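Local coordinates for protein 2-C-methyl-D-erythritol 4-phosphate cytidylyltransferase (Neisseria gonorrhoeae, PDB 1VGW) that probably catalyses the transfer of a cytidylyl group from CTP to 2-C-methyl-D-erythritol 4-phosphate, an early step of isopentenyl diphosphate biosynthesis, releasing diphosphate, at residues I8-A13 with N90-L95; G175-A180 with T190-A195. All blocks are in the same frame, centred on the assembly; numbering follows the deposited sequence.

Interaction 1 of 2, residues I8-A13 with N90-L95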
ATOM      1  N   ILE B   8      -4.336   4.474  26.921  1.00 26.25           N
ATOM      2  CA  ILE B   8      -3.664   5.753  26.730  1.00 27.97           C
ATOM      3  C   ILE B   8      -2.977   5.928  25.377  1.00 28.15           C
ATOM      4  O   ILE B   8      -2.025   5.197  25.033  1.00 27.12           O
ATOM      5  CB  ILE B   8      -2.608   5.957  27.840  1.00 26.21           C
ATOM      6  CG1 ILE B   8      -3.246   5.803  29.242  1.00 22.93           C
ATOM      7  CG2 ILE B   8      -1.908   7.295  27.754  1.00 22.41           C
ATOM      8  CD1 ILE B   8      -2.196   5.550  30.304  1.00 16.87           C
ATOM      9  N   ALA B   9      -3.365   6.931  24.594  1.00 28.38           N
ATOM     10  CA  ALA B   9      -2.721   7.180  23.281  1.00 26.81           C
ATOM     11  C   ALA B   9      -1.422   7.947  23.419  1.00 26.01           C
ATOM     12  O   ALA B   9      -1.351   8.926  24.213  1.00 25.46           O
ATOM     13  CB  ALA B   9      -3.637   7.949  22.341  1.00 26.82           C
ATOM     14  N   LEU B  10      -0.369   7.481  22.746  1.00 23.45           N
ATOM     15  CA  LEU B  10       0.923   8.231  22.821  1.00 25.04           C
ATOM     16  C   LEU B  10       1.360   8.533  21.369  1.00 26.21           C
ATOM     17  O   LEU B  10       1.434   7.661  20.492  1.00 24.47           O
ATOM     18  CB  LEU B  10       1.970   7.479  23.594  1.00 22.25           C
ATOM     19  CG  LEU B  10       3.392   7.927  23.686  1.00 25.79           C
ATOM     20  CD1 LEU B  10       3.530   9.218  24.497  1.00 22.25           C
ATOM     21  CD2 LEU B  10       4.332   6.883  24.336  1.00 22.51           C
ATOM     22  N   ILE B  11       1.592   9.805  21.093  1.00 28.35           N
ATOM     23  CA  ILE B  11       1.906  10.282  19.722  1.00 28.70           C
ATOM     24  C   ILE B  11       3.235  11.013  19.693  1.00 28.78           C
ATOM     25  O   ILE B  11       3.383  12.097  20.259  1.00 29.55           O
ATOM     26  CB  ILE B  11       0.767  11.265  19.288  1.00 35.31           C
ATOM     27  CG1 ILE B  11      -0.550  10.485  19.103  1.00 33.01           C
ATOM     28  CG2 ILE B  11       1.131  11.989  17.985  1.00 32.11           C
ATOM     29  CD1 ILE B  11      -1.754  11.338  18.883  1.00 35.68           C
ATOM     30  N   PRO B  12       4.283  10.341  19.237  1.00 28.14           N
ATOM     31  CA  PRO B  12       5.613  10.932  19.149  1.00 31.11           C
ATOM     32  C   PRO B  12       5.656  11.900  17.955  1.00 32.27           C
ATOM     33  O   PRO B  12       5.509  11.437  16.823  1.00 31.20           O
ATOM     34  CB  PRO B  12       6.498   9.728  18.910  1.00 29.91           C
ATOM     35  CG  PRO B  12       5.643   8.731  18.208  1.00 29.02           C
ATOM     36  CD  PRO B  12       4.215   9.075  18.482  1.00 28.66           C
ATOM     37  N   ALA B  13       5.731  13.191  18.226  1.00 33.32           N
ATOM     38  CA  ALA B  13       5.725  14.172  17.144  1.00 38.82           C
ATOM     39  C   ALA B  13       6.888  15.137  17.183  1.00 42.32           C
ATOM     40  O   ALA B  13       6.720  16.254  16.676  1.00 47.23           O
ATOM     41  CB  ALA B  13       4.389  14.964  17.199  1.00 30.90           C
ATOM     42  N   ASN B  90      11.072   8.126  26.114  1.00 40.01           N
ATOM     43  CA  ASN B  90      10.856   9.125  27.156  1.00 37.36           C
ATOM     44  C   ASN B  90       9.381   9.266  27.528  1.00 35.80           C
ATOM     45  O   ASN B  90       9.004   9.549  28.669  1.00 34.86           O
ATOM     46  CB  ASN B  90      11.376  10.488  26.708  1.00 38.27           C
ATOM     47  CG  ASN B  90      12.824  10.620  26.377  1.00 39.24           C
ATOM     48  OD1 ASN B  90      13.723   9.884  26.753  1.00 35.65           O
ATOM     49  ND2 ASN B  90      13.121  11.684  25.569  1.00 42.91           N
ATOM     50  N   GLY B  91       8.487   9.193  26.548  1.00 34.33           N
ATOM     51  CA  GLY B  91       7.063   9.361  26.877  1.00 31.91           C
ATOM     52  C   GLY B  91       6.611   8.212  27.778  1.00 30.51           C
ATOM     53  O   GLY B  91       5.970   8.440  28.801  1.00 29.72           O
ATOM     54  N   VAL B  92       6.864   6.986  27.348  1.00 30.27           N
ATOM     55  CA  VAL B  92       6.498   5.811  28.157  1.00 31.68           C
ATOM     56  C   VAL B  92       7.116   5.908  29.548  1.00 31.64           C
ATOM     57  O   VAL B  92       6.384   5.723  30.532  1.00 32.74           O
ATOM     58  CB  VAL B  92       6.932   4.498  27.489  1.00 35.61           C
ATOM     59  CG1 VAL B  92       6.626   3.293  28.396  1.00 34.45           C
ATOM     60  CG2 VAL B  92       6.273   4.305  26.131  1.00 32.59           C
ATOM     61  N   ALA B  93       8.389   6.252  29.689  1.00 30.89           N
ATOM     62  CA  ALA B  93       9.003   6.366  31.009  1.00 32.02           C
ATOM     63  C   ALA B  93       8.315   7.404  31.876  1.00 34.78           C
ATOM     64  O   ALA B  93       8.093   7.234  33.088  1.00 36.34           O
ATOM     65  CB  ALA B  93      10.479   6.719  30.923  1.00 26.56           C
ATOM     66  N   LYS B  94       8.078   8.583  31.291  1.00 35.68           N
ATOM     67  CA  LYS B  94       7.405   9.652  32.019  1.00 35.08           C
ATOM     68  C   LYS B  94       5.985   9.262  32.369  1.00 34.10           C
ATOM     69  O   LYS B  94       5.569   9.544  33.502  1.00 34.84           O
ATOM     70  CB  LYS B  94       7.532  10.972  31.255  1.00 35.57           C
ATOM     71  CG  LYS B  94       6.927  12.172  31.913  1.00 36.88           C
ATOM     72  CD  LYS B  94       7.545  13.510  31.504  1.00 38.03           C
ATOM     73  CE  LYS B  94       6.522  14.620  31.785  1.00 42.31           C
ATOM     74  NZ  LYS B  94       7.127  15.963  31.916  1.00 47.78           N
ATOM     75  N   LEU B  95       5.242   8.517  31.549  1.00 33.41           N
ATOM     76  CA  LEU B  95       3.874   8.114  31.939  1.00 33.87           C
ATOM     77  C   LEU B  95       3.877   7.259  33.223  1.00 35.39           C
ATOM     78  O   LEU B  95       2.916   7.265  34.018  1.00 33.63           O
ATOM     79  CB  LEU B  95       3.167   7.395  30.802  1.00 28.92           C
ATOM     80  CG  LEU B  95       2.472   8.167  29.705  1.00 25.94           C
ATOM     81  CD1 LEU B  95       2.220   7.310  28.453  1.00 20.15           C
ATOM     82  CD2 LEU B  95       1.118   8.728  30.137  1.00 24.21           C
TER
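Strand against helix in the Rossmann-like core of a GT-A-type nucleotidyltransferase: I8 and L10 of strand 7-12 pack on G91, V92 and L95 of helix 84-98. L10 makes the closer of the two side-chain contacts. Its CG stands anti to the backbone N (chi1 173°), and the two methyls fork over the helix backbone. CD2 touches V92 CG2 at 3.7 Å and also lies 3.9 Å from V92 N, while CD1 comes down on G91, 4.3 Å from G91 CA. Having no side chain, G91 lets this methyl approach the helix backbone itself; the CA atoms of L10 and G91 are 7.4 Å apart. The L10 and V92 side chains cross at about a right angle. Strand and helix run roughly antiparallel, at 144° with axes 9.8 Å apart, as expected where a helix returns across the face of a parallel sheet. One helical turn beyond G91, L95 meets I8, the two side chains sliding past each other in opposite directions. Both L95 methyls face I8 CG2, with CD2 at 4.1 Å. No hydrogen bond joins the segments; the strand backbone bonds instead to strands 52-56 and 106-109, and A9 and I11 pack on helix 36-45.

Interaction 2 of 2, residues G175-A180 with T190-A195; sequences GLLHRA and TDEASA
A180 and A195 bring the two short helices together with little more than a methyl group from each. A180 CB lies 3.4 Å from A195 O and 4.1 Å from A195 CB, and the two CA atoms are only 5.4 Å apart. Beside these methyl contacts, one water bridges the helices by donating to two carbonyls, to A180 O at 2.6 Å and to A195 O at 2.8 Å. The second point of contact is L177 on E192. L177 CD1 rests against the aliphatic base of the glutamate, 4.1 Å from E192 CG, the two side chains meeting at a slant. A bend at chi2 (68°) then turns the E192 carboxylate away from L177, and its OE1 forms a salt bridge with R84.

Behind these contacts, the start of helix 192-197 is fixed by an N-cap. D191 OD2 accepts from S194 N at 3.0 Å, on the anti side of the carboxylate and 34° out of its plane. S194 OG donates back to D191 O and receives T190 N at 3.0 Å, tying the turn together. The D191 carboxylate has further partners: OD1 accepts from Q170, and OD2 forms a salt bridge with K147 of the second subunit, which brings the cap to the dimer interface. L177 and E192 both lie over F172 of strand 169-173 and V109 of strand 106-109, with V92 and V88 of helix 84-98 alongside.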
ATOM      1  N   GLY B 175       4.354  -1.564  31.191  1.00 24.07           N
ATOM      2  CA  GLY B 175       5.535  -2.237  31.737  1.00 20.19           C
ATOM      3  C   GLY B 175       6.207  -3.142  30.715  1.00 22.13           C
ATOM      4  O   GLY B 175       7.461  -3.115  30.622  1.00 23.41           O
ATOM      5  N   LEU B 176       5.490  -3.891  29.904  1.00 18.85           N
ATOM      6  CA  LEU B 176       6.094  -4.688  28.833  1.00 22.08           C
ATOM      7  C   LEU B 176       6.810  -3.820  27.785  1.00 26.95           C
ATOM      8  O   LEU B 176       7.928  -4.126  27.327  1.00 25.48           O
ATOM      9  CB  LEU B 176       4.970  -5.486  28.129  1.00 20.16           C
ATOM     10  CG  LEU B 176       5.380  -6.299  26.920  1.00 24.08           C
ATOM     11  CD1 LEU B 176       6.422  -7.359  27.265  1.00 21.00           C
ATOM     12  CD2 LEU B 176       4.152  -6.963  26.278  1.00 22.54           C
ATOM     13  N   LEU B 177       6.199  -2.679  27.400  1.00 28.89           N
ATOM     14  CA  LEU B 177       6.808  -1.731  26.429  1.00 28.94           C
ATOM     15  C   LEU B 177       8.022  -1.054  27.024  1.00 28.13           C
ATOM     16  O   LEU B 177       9.126  -0.996  26.448  1.00 28.41           O
ATOM     17  CB  LEU B 177       5.739  -0.686  26.033  1.00 26.19           C
ATOM     18  CG  LEU B 177       5.989   0.208  24.822  1.00 28.54           C
ATOM     19  CD1 LEU B 177       6.382  -0.590  23.582  1.00 20.83           C
ATOM     20  CD2 LEU B 177       4.728   1.048  24.508  1.00 18.25           C
ATOM     21  N   HIS B 178       7.929  -0.518  28.246  1.00 28.59           N
ATOM     22  CA  HIS B 178       9.137   0.063  28.873  1.00 30.85           C
ATOM     23  C   HIS B 178      10.282  -0.964  28.895  1.00 33.27           C
ATOM     24  O   HIS B 178      11.454  -0.710  28.598  1.00 33.54           O
ATOM     25  CB  HIS B 178       8.784   0.457  30.297  1.00 27.52           C
ATOM     26  CG  HIS B 178       9.854   1.129  31.059  1.00 31.99           C
ATOM     27  ND1 HIS B 178      10.426   2.321  30.685  1.00 29.99           N
ATOM     28  CD2 HIS B 178      10.461   0.778  32.245  1.00 36.47           C
ATOM     29  CE1 HIS B 178      11.343   2.673  31.568  1.00 31.35           C
ATOM     30  NE2 HIS B 178      11.406   1.764  32.516  1.00 34.15           N
ATOM     31  N   ARG B 179       9.949  -2.221  29.233  1.00 33.74           N
ATOM     32  CA  ARG B 179      10.943  -3.269  29.286  1.00 34.82           C
ATOM     33  C   ARG B 179      11.600  -3.512  27.929  1.00 32.79           C
ATOM     34  O   ARG B 179      12.829  -3.518  27.855  1.00 31.36           O
ATOM     35  CB  ARG B 179      10.297  -4.581  29.794  1.00 39.24           C
ATOM     36  CG  ARG B 179      11.167  -5.378  30.719  1.00 44.94           C
ATOM     37  CD  ARG B 179      10.666  -5.318  32.169  1.00 45.33           C
ATOM     38  NE  ARG B 179       9.252  -5.366  32.303  1.00 45.57           N
ATOM     39  CZ  ARG B 179       8.481  -5.839  33.238  1.00 48.06           C
ATOM     40  NH1 ARG B 179       7.164  -5.752  33.177  1.00 45.64           N
ATOM     41  NH2 ARG B 179       9.048  -6.472  34.273  1.00 58.06           N
ATOM     42  N   ALA B 180      10.826  -3.741  26.885  1.00 31.42           N
ATOM     43  CA  ALA B 180      11.314  -4.064  25.557  1.00 33.42           C
ATOM     44  C   ALA B 180      12.155  -2.996  24.867  1.00 35.65           C
ATOM     45  O   ALA B 180      13.061  -3.341  24.113  1.00 33.73           O
ATOM     46  CB  ALA B 180      10.134  -4.402  24.637  1.00 28.07           C
ATOM     47  N   THR B 190      12.982  -2.166  14.530  1.00 43.13           N
ATOM     48  CA  THR B 190      12.305  -1.125  13.755  1.00 37.29           C
ATOM     49  C   THR B 190      11.080  -0.568  14.478  1.00 34.03           C
ATOM     50  O   THR B 190      11.215   0.496  15.089  1.00 32.16           O
ATOM     51  CB  THR B 190      11.904  -1.602  12.359  1.00 38.86           C
ATOM     52  OG1 THR B 190      11.331  -2.920  12.474  1.00 37.85           O
ATOM     53  CG2 THR B 190      13.123  -1.661  11.427  1.00 35.89           C
ATOM     54  N   ASP B 191       9.907  -1.175  14.378  1.00 29.11           N
ATOM     55  CA  ASP B 191       8.711  -0.707  15.056  1.00 29.80           C
ATOM     56  C   ASP B 191       8.612  -1.201  16.520  1.00 29.65           C
ATOM     57  O   ASP B 191       9.536  -1.883  16.988  1.00 28.40           O
ATOM     58  CB  ASP B 191       7.449  -1.072  14.279  1.00 26.99           C
ATOM     59  CG  ASP B 191       7.162  -2.514  14.084  1.00 26.82           C
ATOM     60  OD1 ASP B 191       6.186  -2.958  13.428  1.00 27.04           O
ATOM     61  OD2 ASP B 191       7.924  -3.366  14.557  1.00 34.15           O
ATOM     62  N   GLU B 192       7.560  -0.776  17.262  1.00 27.03           N
ATOM     63  CA  GLU B 192       7.457  -1.207  18.660  1.00 27.61           C
ATOM     64  C   GLU B 192       7.273  -2.736  18.745  1.00 26.27           C
ATOM     65  O   GLU B 192       7.947  -3.325  19.599  1.00 26.92           O
ATOM     66  CB  GLU B 192       6.422  -0.501  19.508  1.00 25.44           C
ATOM     67  CG  GLU B 192       6.675   0.958  19.831  1.00 25.10           C
ATOM     68  CD  GLU B 192       6.587   1.874  18.596  1.00 30.26           C
ATOM     69  OE1 GLU B 192       7.276   2.918  18.562  1.00 28.43           O
ATOM     70  OE2 GLU B 192       5.843   1.600  17.627  1.00 26.57           O
ATOM     71  N   ALA B 193       6.476  -3.347  17.917  1.00 22.22           N
ATOM     72  CA  ALA B 193       6.288  -4.771  17.895  1.00 24.35           C
ATOM     73  C   ALA B 193       7.596  -5.529  17.814  1.00 28.05           C
ATOM     74  O   ALA B 193       7.835  -6.483  18.558  1.00 31.38           O
ATOM     75  CB  ALA B 193       5.337  -5.206  16.794  1.00 20.28           C
ATOM     76  N   SER B 194       8.534  -5.123  16.953  1.00 30.64           N
ATOM     77  CA  SER B 194       9.784  -5.850  16.813  1.00 30.40           C
ATOM     78  C   SER B 194      10.613  -5.821  18.080  1.00 28.23           C
ATOM     79  O   SER B 194      11.467  -6.696  18.261  1.00 28.54           O
ATOM     80  CB  SER B 194      10.576  -5.394  15.574  1.00 30.89           C
ATOM     81  OG  SER B 194      11.358  -4.249  15.857  1.00 25.91           O
ATOM     82  N   ALA B 195      10.517  -4.808  18.924  1.00 27.44           N
ATOM     83  CA  ALA B 195      11.215  -4.835  20.219  1.00 28.57           C
ATOM     84  C   ALA B 195      10.448  -5.760  21.199  1.00 28.78           C
ATOM     85  O   ALA B 195      11.068  -6.434  22.021  1.00 30.54           O
ATOM     86  CB  ALA B 195      11.360  -3.498  20.880  1.00 28.44           C
TER
HETATM   87  O   HOH W   1      13.537  -5.781  23.278  1.00 32.85           O

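Overall arrangement
From the N terminus, strand 7-12 enters the sheet first, and interaction 1 closes a long loop when helix 84-98 returns to it 77 residues later. The intervening chain includes helix 36-45 and strands 52-56 and 75-77. Interaction 2 opens only after that and closes a short loop, with nine residues between its segments, so the two are in series, neither nested nor crossing. Their centres lie 13 Å apart, and helix 84-98 links them: V92 CG2 is 4.0 Å from L177 CD2. Together they join the parallel strands near the N terminus to the antiparallel part around strand 169-173 and, through 190-195, to the second subunit.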